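Local coordinates for putative glyoxalase superfamily protein (Ralstonia eutropha, PDB 3IUZ), which is probably an iron(II)-dependent dioxygenase of the 2-oxoadipate dioxygenase/decarboxylase family, related to the glyoxalase superfamily, at residues T275-D280 and S301-I306. Numbering follows the deposited sequence.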
loop_
_atom_site.group_PDB
_atom_site.type_symbol
_atom_site.label_atom_id
_atom_site.label_comp_id
_atom_site.label_asym_id
_atom_site.label_seq_id
_atom_site.Cartn_x
_atom_site.Cartn_y
_atom_site.Cartn_z
ATOM N N THR A 275 -10.062 12.117 -4.656
ATOM C CA THR A 275 -11.288 11.797 -3.926
ATOM C C THR A 275 -11.394 10.295 -3.779
ATOM O O THR A 275 -10.788 9.551 -4.562
ATOM C CB THR A 275 -12.522 12.406 -4.616
ATOM O OG1 THR A 275 -13.616 12.441 -3.684
ATOM C CG2 THR A 275 -12.867 11.657 -5.904
ATOM N N ALA A 276 -12.164 9.825 -2.803
ATOM C CA ALA A 276 -12.203 8.389 -2.522
ATOM C C ALA A 276 -13.587 7.866 -2.239
ATOM O O ALA A 276 -14.467 8.615 -1.841
ATOM C CB ALA A 276 -11.274 8.071 -1.304
ATOM N N PHE A 277 -13.755 6.563 -2.403
ATOM C CA PHE A 277 -14.810 5.854 -1.695
ATOM C C PHE A 277 -14.491 5.827 -0.217
ATOM O O PHE A 277 -13.328 5.817 0.185
ATOM C CB PHE A 277 -14.955 4.412 -2.148
ATOM C CG PHE A 277 -15.389 4.274 -3.561
ATOM C CD1 PHE A 277 -16.696 4.517 -3.930
ATOM C CD2 PHE A 277 -14.512 3.858 -4.533
ATOM C CE1 PHE A 277 -17.105 4.381 -5.227
ATOM C CE2 PHE A 277 -14.920 3.727 -5.862
ATOM C CZ PHE A 277 -16.211 3.992 -6.203
ATOM N N ARG A 278 -15.539 5.819 0.609
ATOM C CA ARG A 278 -15.333 5.581 2.036
ATOM C C ARG A 278 -14.771 4.168 2.219
ATOM O O ARG A 278 -14.939 3.283 1.361
ATOM C CB ARG A 278 -16.637 5.790 2.833
ATOM C CG ARG A 278 -17.039 7.263 2.981
ATOM C CD ARG A 278 -18.535 7.500 3.125
ATOM N NE ARG A 278 -18.892 8.934 3.158
ATOM C CZ ARG A 278 -19.786 9.533 2.355
ATOM N NH1 ARG A 278 -20.487 8.851 1.446
ATOM N NH2 ARG A 278 -20.021 10.822 2.489
ATOM N N ALA A 279 -14.113 3.972 3.346
ATOM C CA ALA A 279 -13.510 2.705 3.679
ATOM C C ALA A 279 -14.567 1.672 4.005
ATOM O O ALA A 279 -15.547 1.933 4.688
ATOM C CB ALA A 279 -12.500 2.843 4.871
ATOM N N ASP A 280 -14.341 0.480 3.518
ATOM C CA ASP A 280 -15.197 -0.640 3.801
ATOM C C ASP A 280 -14.898 -1.171 5.203
ATOM O O ASP A 280 -13.743 -1.292 5.571
ATOM C CB ASP A 280 -14.903 -1.706 2.724
ATOM C CG ASP A 280 -15.426 -1.285 1.357
ATOM O OD1 ASP A 280 -16.659 -1.007 1.260
ATOM O OD2 ASP A 280 -14.634 -1.216 0.402
ATOM N N SER A 301 -9.782 -0.573 4.693
ATOM C CA SER A 301 -9.068 0.233 3.701
ATOM C C SER A 301 -10.029 0.771 2.648
ATOM O O SER A 301 -11.218 0.417 2.643
ATOM C CB SER A 301 -8.014 -0.667 3.084
ATOM O OG SER A 301 -7.077 -1.039 4.086
ATOM N N PHE A 302 -9.535 1.598 1.728
ATOM C CA PHE A 302 -10.381 2.280 0.734
ATOM C C PHE A 302 -9.711 2.374 -0.638
ATOM O O PHE A 302 -8.497 2.072 -0.796
ATOM C CB PHE A 302 -10.896 3.664 1.213
ATOM C CG PHE A 302 -9.837 4.733 1.463
ATOM C CD1 PHE A 302 -9.235 4.853 2.701
ATOM C CD2 PHE A 302 -9.478 5.637 0.468
ATOM C CE1 PHE A 302 -8.326 5.850 2.970
ATOM C CE2 PHE A 302 -8.531 6.625 0.710
ATOM C CZ PHE A 302 -7.962 6.745 1.982
ATOM N N TYR A 303 -10.526 2.693 -1.635
ATOM C CA TYR A 303 -10.106 2.875 -3.029
ATOM C C TYR A 303 -10.292 4.333 -3.356
ATOM O O TYR A 303 -11.363 4.899 -3.138
ATOM C CB TYR A 303 -10.967 2.022 -3.953
ATOM C CG TYR A 303 -10.471 1.863 -5.379
ATOM C CD1 TYR A 303 -10.785 2.793 -6.361
ATOM C CD2 TYR A 303 -9.775 0.738 -5.764
ATOM C CE1 TYR A 303 -10.361 2.640 -7.663
ATOM C CE2 TYR A 303 -9.382 0.555 -7.082
ATOM C CZ TYR A 303 -9.655 1.494 -8.014
ATOM O OH TYR A 303 -9.218 1.322 -9.318
ATOM N N GLU A 304 -9.244 4.937 -3.905
ATOM C CA GLU A 304 -9.167 6.356 -4.109
ATOM C C GLU A 304 -8.850 6.681 -5.570
ATOM O O GLU A 304 -8.236 5.887 -6.280
ATOM C CB GLU A 304 -8.061 6.936 -3.200
ATOM C CG GLU A 304 -7.742 8.450 -3.392
ATOM C CD GLU A 304 -6.642 8.901 -2.451
ATOM O OE1 GLU A 304 -5.446 8.741 -2.777
ATOM O OE2 GLU A 304 -6.995 9.363 -1.359
ATOM N N PHE A 305 -9.282 7.851 -5.991
ATOM C CA PHE A 305 -9.052 8.351 -7.326
ATOM C C PHE A 305 -8.207 9.621 -7.267
ATOM O O PHE A 305 -8.340 10.435 -6.347
ATOM C CB PHE A 305 -10.364 8.709 -8.005
ATOM C CG PHE A 305 -11.277 7.559 -8.176
ATOM C CD1 PHE A 305 -11.057 6.617 -9.144
ATOM C CD2 PHE A 305 -12.354 7.392 -7.336
ATOM C CE1 PHE A 305 -11.900 5.525 -9.303
ATOM C CE2 PHE A 305 -13.207 6.294 -7.529
ATOM C CZ PHE A 305 -12.953 5.378 -8.511
ATOM N N ILE A 306 -7.382 9.809 -8.301
ATOM C CA ILE A 306 -6.513 10.972 -8.349
ATOM C C ILE A 306 -6.415 11.424 -9.794
ATOM O O ILE A 306 -6.402 10.598 -10.702
ATOM C CB ILE A 306 -5.109 10.643 -7.812
ATOM C CG1 ILE A 306 -4.266 11.924 -7.615
ATOM C CG2 ILE A 306 -4.397 9.620 -8.707
ATOM C CD1 ILE A 306 -3.084 11.675 -6.572
HETATM O O HOH W 1 -13.401 1.750 -0.494
#
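The rings of Phe277 and Phe305 meet obliquely, their planes turned 61° to each other and CE2 of Phe277 3.5 Å from CE2 of Phe305. Both side chains leave on the same side of the backbone, and with CG anti to the carbonyl carbon (chi1 -65° and -62°) each ring lies beside its own backbone N. Tyr303 is on this side too, with CE1 of Phe305 in plane at the edge of the Tyr303 ring. Helix 62-73 covers this side: Tyr67 meets the Phe305 ring edge-to-face and also touches Phe277. On the other side, the Phe302 ring takes the methyl of Ala276 obliquely, Ala276 CB lying 3.5 Å from Phe302 CD2. OE2 of Glu304 sits in plane at the edge of that same ring, while its OE1 is hydrogen-bonded to Thr240 OG1 and Gln274 NE2; His238 stacks on the ring from the adjoining strand 238-242.

Between these two layers runs a short antiparallel ladder. Thr275 and Phe305 form a hydrogen-bonded pair: Phe305 N reaches Thr275 O at 2.7 Å, and Thr275 N returns a bond to Phe305 O. Phe277 N continues the ladder to Tyr303 O at 3.0 Å. Beyond it the 275-280 backbone parts from its neighbour, and a water fills in, accepting from Tyr303 N and donating to Arg278 O, with a weak bond to Asp280 OD2; Asp280 OD1 is hydrogen-bonded to Thr63 OG1 of helix 62-73. Asp280 N then rejoins Ser301 O at 3.2 Å.

Segment 275-280 thus edges strand 293-306, whose other side pairs with strand 238-242 in the mixed sheet. Most of the backbone polarity at this buried seam is met by direct bonds or by the one water, but Phe277 O, with Phe302 CB 3.4 Å away, is buried without a hydrogen-bonding partner in the model.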